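Local coordinates for protein probable 3-hydroxyisobutyrate dehydrogenase (Pseudomonas aeruginosa, PDB 3OBB) that catalyses the NAD-dependent oxidation of L-serine and methyl-L-serine and shows low activity toward beta-hydroxyisobutyrate, at residues M18-N21 with L22-G26; P151-E154 with A155-R158; G198-A201 with K202-A205; Q244-A247 with K248-L252; L269-S272 with L273-L277. One frame throughout, in Å; residues are numbered along the deposited sequence.

All five contacts are local, each within a helix or at its end. Interactions 1 and 2 belong to the nucleotide-binding part: they sit on helices 15-24 and 143-156, which pack on each other through Leu22 and Met156, and each mixes a buried apolar side with an exposed one. Interactions 4 and 5 lie on the successive helices 243-260 and 265-279, which also touch. Interaction 4 carries a Lys-Asp salt bridge beside the active site, whereas interaction 5 is wholly buried in the tetramer. Interaction 3, at the start of helix 201-209, is remote from the annotated sites; like interaction 5, it meets another subunit.

Interaction 1: M18-N21 with L22-G26; sequences MATN and LLKAG
Lys24 lays its aliphatic chain back over the preceding turn, where CD sits 3.3 Å from OD1 of Asn21 and about as close, 3.5 Å, to the backbone O of Thr20. Farther out, NZ of Lys24 comes to 4.1 Å from CG2 of Thr20, a loose touch between the two tips. The methyl is on that flank because Thr20 holds CG2 opposite its own N (chi1 -57° for OG1), which turns the hydroxyl toward the turn before and into a hydrogen bond with Ala16 O. The Asn21 amide is fixed from elsewhere too: its ND2 donates to Ala131 O.

Behind these side chains runs the regular backbone ladder. Leu22 N binds Met18 O, Leu23 N binds Ala19 O at 3.2 Å, Lys24 N binds Thr20 O at 3.0 Å, and Ala25 N closes on Asn21 O. Past Ala25 the chain leaves the helix at Gly26, whose positive phi of 103° belongs to a Schellman motif, with Gly26 N bonded to Leu23 O. The other face of the helix is apolar: Met18, a selenomethionine here, Ala19 and Leu22 all rest on Phe8 of strand 5-9, and Leu23 reaches Leu29 of strand 28-32. This is the first helix of a Rossmann beta-alpha-beta unit, and its residues belong to the NAD(+)-binding segment.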
loop_
_atom_site.group_PDB
_atom_site.type_symbol
_atom_site.label_atom_id
_atom_site.label_comp_id
_atom_site.label_asym_id
_atom_site.label_seq_id
_atom_site.Cartn_x
_atom_site.Cartn_y
_atom_site.Cartn_z
HETATM N N MSE A 18 15.318 -6.708 -33.417
HETATM C CA MSE A 18 14.078 -7.072 -34.114
HETATM C C MSE A 18 14.212 -6.823 -35.620
HETATM O O MSE A 18 13.850 -7.680 -36.411
HETATM C CB MSE A 18 12.862 -6.307 -33.562
HETATM C CG MSE A 18 12.529 -6.610 -32.108
HETATM SE SE MSE A 18 11.209 -5.351 -31.397
HETATM C CE MSE A 18 9.769 -5.807 -32.645
ATOM N N ALA A 19 14.748 -5.658 -36.002
ATOM C CA ALA A 19 14.915 -5.321 -37.417
ATOM C C ALA A 19 16.000 -6.192 -38.047
ATOM O O ALA A 19 15.879 -6.613 -39.194
ATOM C CB ALA A 19 15.230 -3.846 -37.600
ATOM N N THR A 20 17.039 -6.500 -37.268
ATOM C CA THR A 20 18.093 -7.400 -37.731
ATOM C C THR A 20 17.542 -8.781 -37.999
ATOM O O THR A 20 17.911 -9.396 -38.995
ATOM C CB THR A 20 19.267 -7.490 -36.724
ATOM O OG1 THR A 20 19.768 -6.168 -36.510
ATOM C CG2 THR A 20 20.398 -8.397 -37.246
ATOM N N ASN A 21 16.654 -9.263 -37.120
ATOM C CA ASN A 21 16.003 -10.547 -37.365
ATOM C C ASN A 21 15.164 -10.632 -38.631
ATOM O O ASN A 21 15.170 -11.675 -39.309
ATOM C CB ASN A 21 15.198 -11.025 -36.160
ATOM C CG ASN A 21 16.076 -11.627 -35.138
ATOM O OD1 ASN A 21 16.980 -12.393 -35.481
ATOM N ND2 ASN A 21 15.888 -11.241 -33.884
ATOM N N LEU A 22 14.465 -9.543 -38.950
ATOM C CA LEU A 22 13.770 -9.434 -40.245
ATOM C C LEU A 22 14.727 -9.589 -41.427
ATOM O O LEU A 22 14.448 -10.350 -42.341
ATOM C CB LEU A 22 12.952 -8.147 -40.335
ATOM C CG LEU A 22 11.755 -8.119 -39.376
ATOM C CD1 LEU A 22 10.974 -6.828 -39.566
ATOM C CD2 LEU A 22 10.841 -9.322 -39.610
ATOM N N LEU A 23 15.860 -8.887 -41.386
ATOM C CA LEU A 23 16.945 -9.068 -42.364
ATOM C C LEU A 23 17.414 -10.526 -42.483
ATOM O O LEU A 23 17.636 -11.019 -43.584
ATOM C CB LEU A 23 18.157 -8.216 -41.984
ATOM C CG LEU A 23 18.149 -6.721 -42.262
ATOM C CD1 LEU A 23 19.457 -6.088 -41.800
ATOM C CD2 LEU A 23 17.887 -6.451 -43.721
ATOM N N LYS A 24 17.599 -11.207 -41.353
ATOM C CA LYS A 24 18.094 -12.576 -41.389
ATOM C C LYS A 24 17.047 -13.490 -42.029
ATOM O O LYS A 24 17.394 -14.458 -42.704
ATOM C CB LYS A 24 18.431 -13.080 -39.978
ATOM C CG LYS A 24 19.625 -12.411 -39.276
ATOM C CD LYS A 24 19.322 -12.385 -37.773
ATOM C CE LYS A 24 20.449 -12.906 -36.869
ATOM N NZ LYS A 24 21.791 -12.276 -37.108
ATOM N N ALA A 25 15.769 -13.174 -41.788
ATOM C CA ALA A 25 14.622 -13.822 -42.443
ATOM C C ALA A 25 14.510 -13.525 -43.960
ATOM O O ALA A 25 13.737 -14.162 -44.647
ATOM C CB ALA A 25 13.348 -13.436 -41.748
ATOM N N GLY A 26 15.254 -12.549 -44.467
ATOM C CA GLY A 26 15.294 -12.300 -45.900
ATOM C C GLY A 26 14.473 -11.116 -46.388
ATOM O O GLY A 26 14.342 -10.910 -47.583
#

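Interaction 2: P151-E154 with A155-R158; sequences PLFE and AMGR
Ala155 opens the last turn of helix 143-156 with a divided bond: its N lies 3.2 Å from Pro151 O and 3.3 Å from Leu152 O, and both hydrogen bonds are weak and strongly bent. Its CB lies beside the same two oxygens, 3.5 Å from Leu152 O.

Met156, a selenomethionine in this crystal, makes a hydrogen bond from its N to Leu152 O, 3.2 Å, with an N-H...O angle of 140°. The same N leans weakly toward Phe153 O. The side chain runs out from the backbone and then folds at its last torsion (chi3 -66°), which swings the terminal CE back onto the turn it has just left. There CE comes to 3.2 Å from Leu152 O and 4.3 Å from CD2 of Phe153, meeting that ring obliquely.

Gly157 is the first residue out of helical geometry, and at Arg158 the backbone is already hydrogen-bonded to Leu135. Outside this turn, Phe153 meets the ring of Phe137 at about 45° and packs on Ile160 of the strand that follows, while Leu152 lies against Tyr27.

Leu152 O thus takes two N-H groups, one of them poorly aimed, under a covering methyl, and the weak, shared bonds are consistent with a last turn that is loosely hydrogen-bonded just before strand 159-164.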
loop_
_atom_site.group_PDB
_atom_site.type_symbol
_atom_site.label_atom_id
_atom_site.label_comp_id
_atom_site.label_asym_id
_atom_site.label_seq_id
_atom_site.Cartn_x
_atom_site.Cartn_y
_atom_site.Cartn_z
ATOM N N PRO A 151 3.773 -13.956 -40.877
ATOM C CA PRO A 151 5.159 -14.337 -41.197
ATOM C C PRO A 151 6.217 -13.374 -40.647
ATOM O O PRO A 151 7.363 -13.788 -40.431
ATOM C CB PRO A 151 5.186 -14.321 -42.733
ATOM C CG PRO A 151 3.773 -14.537 -43.155
ATOM C CD PRO A 151 2.937 -13.869 -42.095
ATOM N N LEU A 152 5.845 -12.110 -40.433
ATOM C CA LEU A 152 6.760 -11.103 -39.871
ATOM C C LEU A 152 6.973 -11.270 -38.362
ATOM O O LEU A 152 8.091 -11.103 -37.862
ATOM C CB LEU A 152 6.267 -9.684 -40.158
ATOM C CG LEU A 152 6.294 -9.186 -41.598
ATOM C CD1 LEU A 152 5.526 -7.891 -41.681
ATOM C CD2 LEU A 152 7.714 -8.989 -42.047
ATOM N N PHE A 153 5.880 -11.572 -37.657
ATOM C CA PHE A 153 5.894 -11.880 -36.226
ATOM C C PHE A 153 6.657 -13.160 -35.968
ATOM O O PHE A 153 7.407 -13.251 -35.006
ATOM C CB PHE A 153 4.471 -12.071 -35.716
ATOM C CG PHE A 153 3.676 -10.808 -35.625
ATOM C CD1 PHE A 153 2.325 -10.807 -35.945
ATOM C CD2 PHE A 153 4.266 -9.623 -35.229
ATOM C CE1 PHE A 153 1.559 -9.645 -35.840
ATOM C CE2 PHE A 153 3.518 -8.449 -35.142
ATOM C CZ PHE A 153 2.151 -8.469 -35.446
ATOM N N GLU A 154 6.445 -14.157 -36.825
ATOM C CA GLU A 154 7.199 -15.407 -36.771
ATOM C C GLU A 154 8.702 -15.246 -37.012
ATOM O O GLU A 154 9.498 -16.037 -36.518
ATOM C CB GLU A 154 6.607 -16.416 -37.737
ATOM C CG GLU A 154 5.168 -16.733 -37.404
ATOM C CD GLU A 154 4.638 -17.916 -38.154
ATOM O OE1 GLU A 154 5.310 -18.371 -39.095
ATOM O OE2 GLU A 154 3.544 -18.397 -37.788
ATOM N N ALA A 155 9.093 -14.213 -37.737
ATOM C CA ALA A 155 10.501 -13.943 -37.944
ATOM C C ALA A 155 11.133 -13.290 -36.704
ATOM O O ALA A 155 12.309 -13.524 -36.400
ATOM C CB ALA A 155 10.676 -13.048 -39.153
HETATM N N MSE A 156 10.360 -12.450 -36.014
HETATM C CA MSE A 156 10.893 -11.701 -34.867
HETATM C C MSE A 156 10.614 -12.347 -33.510
HETATM O O MSE A 156 11.202 -11.945 -32.496
HETATM C CB MSE A 156 10.362 -10.264 -34.848
HETATM C CG MSE A 156 10.935 -9.333 -35.925
HETATM SE SE MSE A 156 9.926 -7.624 -35.882
HETATM C CE MSE A 156 8.161 -8.240 -36.456
ATOM N N GLY A 157 9.739 -13.346 -33.495
ATOM C CA GLY A 157 9.176 -13.819 -32.236
ATOM C C GLY A 157 8.709 -15.255 -32.242
ATOM O O GLY A 157 8.919 -15.974 -33.221
ATOM N N ARG A 158 8.119 -15.687 -31.126
ATOM C CA ARG A 158 7.705 -17.068 -30.980
ATOM C C ARG A 158 6.236 -17.181 -30.602
ATOM O O ARG A 158 5.450 -17.645 -31.418
ATOM C CB ARG A 158 8.633 -17.847 -30.049
ATOM C CG ARG A 158 8.112 -19.251 -29.667
ATOM C CD ARG A 158 9.259 -20.243 -29.423
ATOM N NE ARG A 158 9.988 -19.982 -28.182
ATOM C CZ ARG A 158 11.253 -20.341 -27.964
ATOM N NH1 ARG A 158 11.832 -20.042 -26.805
ATOM N NH2 ARG A 158 11.940 -20.996 -28.899
#

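Interaction 3: G198-A201 with K202-A205; sequences GLEA and KVLA
Leu204 reaches back from the first turn of its helix to the loop residue Leu199. Its CB stands 3.8 Å from both Glu200 O and Ala201 O, the two carbonyls that start the helix, and 4.1 Å from Leu199 CD2. CG placed opposite the backbone N (chi1 175°) keeps the branch on the Leu199 side, and CD1 ends 3.9 Å from that same CD2. The two leucines cross at about a right angle, so one methyl of Leu199 serves both the root and the tip of Leu204.

Leu199 belongs to the short turn that joins two helices of the all-helical C-terminal part. Gly198, with positive phi, completes the Schellman motif that ends the long helix 168-196, its N bonding to Val195 O, and only two residues later Glu200 occupies the N-cap position of helix 201-209. Glu200 O receives Leu204 N almost straight at 3.1 Å, plus a weak bond from Val203 N. Beside it CG2 of Val203 rests 3.8 Å from Glu200 CB. Ala201 O takes Ala205 N at 2.9 Å, and both alanines pack on Met191 of helix 168-196. A neighbouring subunit covers the leucine pair, with its Ala168 against Leu199 and its Cys175 against Leu204.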
loop_
_atom_site.group_PDB
_atom_site.type_symbol
_atom_site.label_atom_id
_atom_site.label_comp_id
_atom_site.label_asym_id
_atom_site.label_seq_id
_atom_site.Cartn_x
_atom_site.Cartn_y
_atom_site.Cartn_z
ATOM N N GLY A 198 16.791 -16.608 9.067
ATOM C CA GLY A 198 17.762 -17.704 9.186
ATOM C C GLY A 198 17.867 -18.717 8.042
ATOM O O GLY A 198 18.594 -19.716 8.162
ATOM N N LEU A 199 17.153 -18.483 6.938
ATOM C CA LEU A 199 17.123 -19.451 5.827
ATOM C C LEU A 199 18.217 -19.215 4.797
ATOM O O LEU A 199 18.631 -18.088 4.591
ATOM C CB LEU A 199 15.777 -19.414 5.117
ATOM C CG LEU A 199 14.671 -20.365 5.592
ATOM C CD1 LEU A 199 14.567 -20.463 7.119
ATOM C CD2 LEU A 199 13.358 -19.904 4.991
ATOM N N GLU A 200 18.640 -20.269 4.114
ATOM C CA GLU A 200 19.560 -20.116 3.010
ATOM C C GLU A 200 18.743 -19.699 1.810
ATOM O O GLU A 200 17.732 -20.346 1.483
ATOM C CB GLU A 200 20.240 -21.445 2.684
ATOM C CG GLU A 200 21.301 -21.859 3.666
ATOM C CD GLU A 200 21.989 -23.138 3.201
ATOM O OE1 GLU A 200 21.886 -24.148 3.917
ATOM O OE2 GLU A 200 22.597 -23.145 2.096
ATOM N N ALA A 201 19.197 -18.650 1.122
ATOM C CA ALA A 201 18.440 -18.071 0.018
ATOM C C ALA A 201 18.053 -19.135 -1.032
ATOM O O ALA A 201 16.903 -19.175 -1.454
ATOM C CB ALA A 201 19.213 -16.918 -0.609
ATOM N N LYS A 202 18.986 -20.012 -1.413
ATOM C CA LYS A 202 18.719 -21.023 -2.465
ATOM C C LYS A 202 17.741 -22.100 -2.042
ATOM O O LYS A 202 17.026 -22.633 -2.887
ATOM C CB LYS A 202 19.985 -21.744 -2.918
ATOM C CG LYS A 202 20.826 -20.974 -3.924
ATOM C CD LYS A 202 22.067 -21.814 -4.261
ATOM C CE LYS A 202 23.149 -21.009 -4.940
ATOM N NZ LYS A 202 24.037 -21.905 -5.764
ATOM N N VAL A 203 17.708 -22.424 -0.752
ATOM C CA VAL A 203 16.746 -23.388 -0.249
ATOM C C VAL A 203 15.341 -22.796 -0.269
ATOM O O VAL A 203 14.415 -23.426 -0.752
ATOM C CB VAL A 203 17.074 -23.876 1.193
ATOM C CG1 VAL A 203 15.976 -24.841 1.677
ATOM C CG2 VAL A 203 18.489 -24.542 1.265
ATOM N N LEU A 204 15.200 -21.581 0.256
ATOM C CA LEU A 204 13.923 -20.871 0.223
ATOM C C LEU A 204 13.403 -20.638 -1.199
ATOM O O LEU A 204 12.205 -20.842 -1.437
ATOM C CB LEU A 204 14.005 -19.553 0.984
ATOM C CG LEU A 204 12.744 -18.718 0.893
ATOM C CD1 LEU A 204 11.510 -19.383 1.592
ATOM C CD2 LEU A 204 12.987 -17.316 1.420
ATOM N N ALA A 205 14.297 -20.207 -2.115
ATOM C CA ALA A 205 13.952 -20.015 -3.523
ATOM C C ALA A 205 13.375 -21.289 -4.138
ATOM O O ALA A 205 12.350 -21.243 -4.822
ATOM C CB ALA A 205 15.185 -19.528 -4.352
#

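Interaction 4: Q244-A247 with K248-L252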
loop_
_atom_site.group_PDB
_atom_site.type_symbol
_atom_site.label_atom_id
_atom_site.label_comp_id
_atom_site.label_asym_id
_atom_site.label_seq_id
_atom_site.Cartn_x
_atom_site.Cartn_y
_atom_site.Cartn_z
ATOM N N GLN A 244 13.701 1.942 -14.751
ATOM C CA GLN A 244 13.025 3.133 -15.283
ATOM C C GLN A 244 11.944 2.728 -16.278
ATOM O O GLN A 244 10.845 3.301 -16.266
ATOM C CB GLN A 244 14.015 4.102 -15.922
ATOM C CG GLN A 244 13.380 5.389 -16.410
ATOM C CD GLN A 244 14.431 6.341 -17.014
ATOM O OE1 GLN A 244 15.547 5.921 -17.350
ATOM N NE2 GLN A 244 14.062 7.607 -17.180
ATOM N N LEU A 245 12.247 1.726 -17.109
ATOM C CA LEU A 245 11.277 1.154 -18.048
ATOM C C LEU A 245 10.116 0.416 -17.356
ATOM O O LEU A 245 8.944 0.553 -17.766
ATOM C CB LEU A 245 11.967 0.206 -19.027
ATOM C CG LEU A 245 12.927 0.852 -20.034
ATOM C CD1 LEU A 245 13.600 -0.232 -20.899
ATOM C CD2 LEU A 245 12.204 1.898 -20.894
HETATM N N MSE A 246 10.430 -0.375 -16.327
HETATM C CA MSE A 246 9.369 -0.934 -15.500
HETATM C C MSE A 246 8.470 0.178 -14.899
HETATM O O MSE A 246 7.248 0.035 -14.886
HETATM C CB MSE A 246 9.945 -1.822 -14.394
HETATM C CG MSE A 246 8.871 -2.400 -13.466
HETATM SE SE MSE A 246 7.480 -3.357 -14.496
HETATM C CE MSE A 246 8.410 -5.030 -14.371
ATOM N N ALA A 247 9.064 1.276 -14.413
ATOM C CA ALA A 247 8.280 2.390 -13.824
ATOM C C ALA A 247 7.378 3.026 -14.881
ATOM O O ALA A 247 6.243 3.402 -14.595
ATOM C CB ALA A 247 9.201 3.456 -13.230
ATOM N N LYS A 248 7.890 3.138 -16.107
ATOM C CA LYS A 248 7.120 3.649 -17.235
ATOM C C LYS A 248 5.894 2.758 -17.474
ATOM O O LYS A 248 4.759 3.244 -17.505
ATOM C CB LYS A 248 8.002 3.723 -18.481
ATOM C CG LYS A 248 7.271 4.088 -19.807
ATOM C CD LYS A 248 7.091 2.876 -20.766
ATOM C CE LYS A 248 8.434 2.212 -21.221
ATOM N NZ LYS A 248 8.291 0.734 -21.594
ATOM N N ASP A 249 6.148 1.460 -17.643
ATOM C CA ASP A 249 5.104 0.452 -17.901
ATOM C C ASP A 249 4.035 0.478 -16.834
ATOM O O ASP A 249 2.870 0.368 -17.126
ATOM C CB ASP A 249 5.739 -0.948 -17.969
ATOM C CG ASP A 249 6.451 -1.213 -19.320
ATOM O OD1 ASP A 249 6.386 -0.326 -20.214
ATOM O OD2 ASP A 249 7.059 -2.293 -19.510
ATOM N N LEU A 250 4.449 0.604 -15.584
ATOM C CA LEU A 250 3.513 0.682 -14.464
ATOM C C LEU A 250 2.699 1.954 -14.623
ATOM O O LEU A 250 1.525 1.982 -14.324
ATOM C CB LEU A 250 4.307 0.721 -13.156
ATOM C CG LEU A 250 4.479 -0.455 -12.189
ATOM C CD1 LEU A 250 3.593 -1.718 -12.406
ATOM C CD2 LEU A 250 5.909 -0.754 -11.853
ATOM N N GLY A 251 3.329 3.011 -15.116
ATOM C CA GLY A 251 2.647 4.304 -15.289
ATOM C C GLY A 251 1.535 4.214 -16.328
ATOM O O GLY A 251 0.441 4.724 -16.108
ATOM N N LEU A 252 1.813 3.542 -17.440
ATOM C CA LEU A 252 0.796 3.243 -18.460
ATOM C C LEU A 252 -0.371 2.400 -17.919
ATOM O O LEU A 252 -1.546 2.614 -18.292
ATOM C CB LEU A 252 1.415 2.515 -19.651
ATOM C CG LEU A 252 2.516 3.221 -20.442
ATOM C CD1 LEU A 252 3.043 2.340 -21.578
ATOM C CD2 LEU A 252 2.112 4.618 -20.977
#
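The carboxylate of Asp249 lies flat beneath the carbonyl of Leu245: Leu245 O stands over one face, 3.4 Å from CG. From that same side comes NZ of Lys248, which meets OD1 at 2.6 Å in a short salt bridge, 37° out of the carboxylate plane. OD2 takes a hydrogen bond from ND2 of Asn177. Asp249 is therefore gripped at both oxygens, and its rotation is largely fixed.

These residues lie on helix 243-260 of the all-helical C-terminal part, at the catalytic cleft. Lys248 is an NAD(+)-binding residue, and the side chain of Asp249 comes within about 4 Å of the active-site Lys173 and about 3 Å of a bound buffer molecule, HEPES.

Lys248 gets its NZ to the aspartate by a bent chain. CG starts opposite the backbone N (chi1 173°), then bends at chi2 and chi3 bring CE alongside Leu245, where it rests 3.8 Å from CD2. The two side chains run side by side and point the same way, the leucine methyl touching the end of the lysine chain.

On the buried side, Met246, present as selenomethionine, and Leu250 pair one turn apart. CG of Met246 is 3.8 Å from CD2 of Leu250, and SE follows at 4.0 Å. Both lean on Ala181 of helix 168-196 and on Tyr274. Asp249 N bonds Leu245 O nearly straight, with an N-H...O angle of 172°, and Leu250 N bonds Met246 O while CD2 of the same leucine sits 3.4 Å from that oxygen.

Interaction 5: L269-S272 with L273-L277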
loop_
_atom_site.group_PDB
_atom_site.type_symbol
_atom_site.label_atom_id
_atom_site.label_comp_id
_atom_site.label_asym_id
_atom_site.label_seq_id
_atom_site.Cartn_x
_atom_site.Cartn_y
_atom_site.Cartn_z
ATOM N N LEU A 269 1.087 0.384 -5.604
ATOM C CA LEU A 269 2.159 0.282 -4.617
ATOM C C LEU A 269 3.461 -0.099 -5.314
ATOM O O LEU A 269 4.500 0.485 -5.031
ATOM C CB LEU A 269 1.843 -0.727 -3.524
ATOM C CG LEU A 269 2.334 -0.526 -2.087
ATOM C CD1 LEU A 269 2.495 -1.883 -1.400
ATOM C CD2 LEU A 269 3.560 0.392 -1.838
ATOM N N ALA A 270 3.419 -1.045 -6.249
ATOM C CA ALA A 270 4.654 -1.428 -6.968
ATOM C C ALA A 270 5.269 -0.176 -7.588
ATOM O O ALA A 270 6.470 0.052 -7.481
ATOM C CB ALA A 270 4.385 -2.511 -8.034
ATOM N N LEU A 271 4.423 0.649 -8.207
ATOM C CA LEU A 271 4.880 1.875 -8.837
ATOM C C LEU A 271 5.512 2.858 -7.847
ATOM O O LEU A 271 6.576 3.398 -8.115
ATOM C CB LEU A 271 3.754 2.536 -9.639
ATOM C CG LEU A 271 4.028 3.885 -10.333
ATOM C CD1 LEU A 271 5.216 3.849 -11.318
ATOM C CD2 LEU A 271 2.767 4.393 -11.040
ATOM N N SER A 272 4.899 3.032 -6.684
ATOM C CA SER A 272 5.496 3.857 -5.638
ATOM C C SER A 272 6.896 3.401 -5.236
ATOM O O SER A 272 7.761 4.220 -5.024
ATOM C CB SER A 272 4.568 3.898 -4.425
ATOM O OG SER A 272 3.337 4.534 -4.815
ATOM N N LEU A 273 7.100 2.095 -5.157
ATOM C CA LEU A 273 8.381 1.485 -4.777
ATOM C C LEU A 273 9.430 1.634 -5.890
ATOM O O LEU A 273 10.610 1.949 -5.621
ATOM C CB LEU A 273 8.179 0.018 -4.372
ATOM C CG LEU A 273 7.300 -0.182 -3.106
ATOM C CD1 LEU A 273 7.095 -1.659 -2.825
ATOM C CD2 LEU A 273 7.854 0.536 -1.774
ATOM N N TYR A 274 8.983 1.470 -7.137
ATOM C CA TYR A 274 9.856 1.763 -8.284
ATOM C C TYR A 274 10.278 3.214 -8.296
ATOM O O TYR A 274 11.433 3.520 -8.585
ATOM C CB TYR A 274 9.278 1.264 -9.614
ATOM C CG TYR A 274 9.658 -0.179 -9.782
ATOM C CD1 TYR A 274 10.971 -0.523 -10.130
ATOM C CD2 TYR A 274 8.751 -1.212 -9.489
ATOM C CE1 TYR A 274 11.373 -1.849 -10.231
ATOM C CE2 TYR A 274 9.149 -2.554 -9.580
ATOM C CZ TYR A 274 10.458 -2.859 -9.941
ATOM O OH TYR A 274 10.867 -4.162 -10.011
ATOM N N ARG A 275 9.376 4.117 -7.921
ATOM C CA ARG A 275 9.757 5.523 -7.926
ATOM C C ARG A 275 10.807 5.840 -6.857
ATOM O O ARG A 275 11.659 6.702 -7.069
ATOM C CB ARG A 275 8.531 6.447 -7.856
ATOM C CG ARG A 275 7.702 6.299 -9.139
ATOM C CD ARG A 275 7.161 7.588 -9.675
ATOM N NE ARG A 275 6.327 7.376 -10.862
ATOM C CZ ARG A 275 5.046 7.720 -10.973
ATOM N NH1 ARG A 275 4.414 8.308 -9.971
ATOM N NH2 ARG A 275 4.390 7.476 -12.102
ATOM N N LEU A 276 10.729 5.126 -5.728
ATOM C CA LEU A 276 11.729 5.187 -4.650
ATOM C C LEU A 276 13.082 4.738 -5.176
ATOM O O LEU A 276 14.082 5.337 -4.889
ATOM C CB LEU A 276 11.302 4.256 -3.514
ATOM C CG LEU A 276 10.679 4.822 -2.224
ATOM C CD1 LEU A 276 9.867 6.131 -2.372
ATOM C CD2 LEU A 276 9.943 3.756 -1.375
ATOM N N LEU A 277 13.096 3.684 -5.979
ATOM C CA LEU A 277 14.331 3.208 -6.598
ATOM C C LEU A 277 14.940 4.273 -7.488
ATOM O O LEU A 277 16.163 4.406 -7.532
ATOM C CB LEU A 277 14.092 1.922 -7.406
ATOM C CG LEU A 277 13.870 0.679 -6.539
ATOM C CD1 LEU A 277 13.486 -0.483 -7.434
ATOM C CD2 LEU A 277 15.134 0.377 -5.693
#
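Leu271 is pressed against Arg275 one turn further on, and this is the tighter part of the contact. The isobutyl group covers one face of the guanidinium: CG lies 3.9 Å above its plane, over the centre, while CD2 approaches NH2 at 3.6 Å and CD1 reaches NE at 3.7 Å. Leu271 sends CG opposite its backbone N (chi1 177°), and the arginine chain bends at chi2 to bring the flat group over it. The arginine's NH1 is then held by Ser262 O of a neighbouring subunit. Tyr274 is just as close on another side of the helix, where Ala270 O sits at the ring edge, near its plane, 3.3 Å from CD2. The same oxygen accepts Tyr274 N at 2.9 Å, and the ring's OH bonds Phe287 O.

The remaining pairs are slacker. CD2 of Leu269 meets CG of Leu273 at 4.0 Å as the two side chains cross obliquely, and Leu276 comes no nearer to Ser272 O with its side chain than 3.8 Å, at CB. This looser flank is no solvent side: every touching residue is buried in the tetramer. Leu269 and Leu276 pack on their own counterparts in a neighbouring subunit, and Ser272 O, besides taking Leu276 N, accepts Ser263 OG of another.

Within its own chain the helix is wedged among helices. Leu271 and Tyr274 face Leu250 on helix 243-260, Ala270 and Leu273 lie on Ile185 of helix 168-196, and Leu273 and Leu277 reach Leu293 of the short helix 291-294.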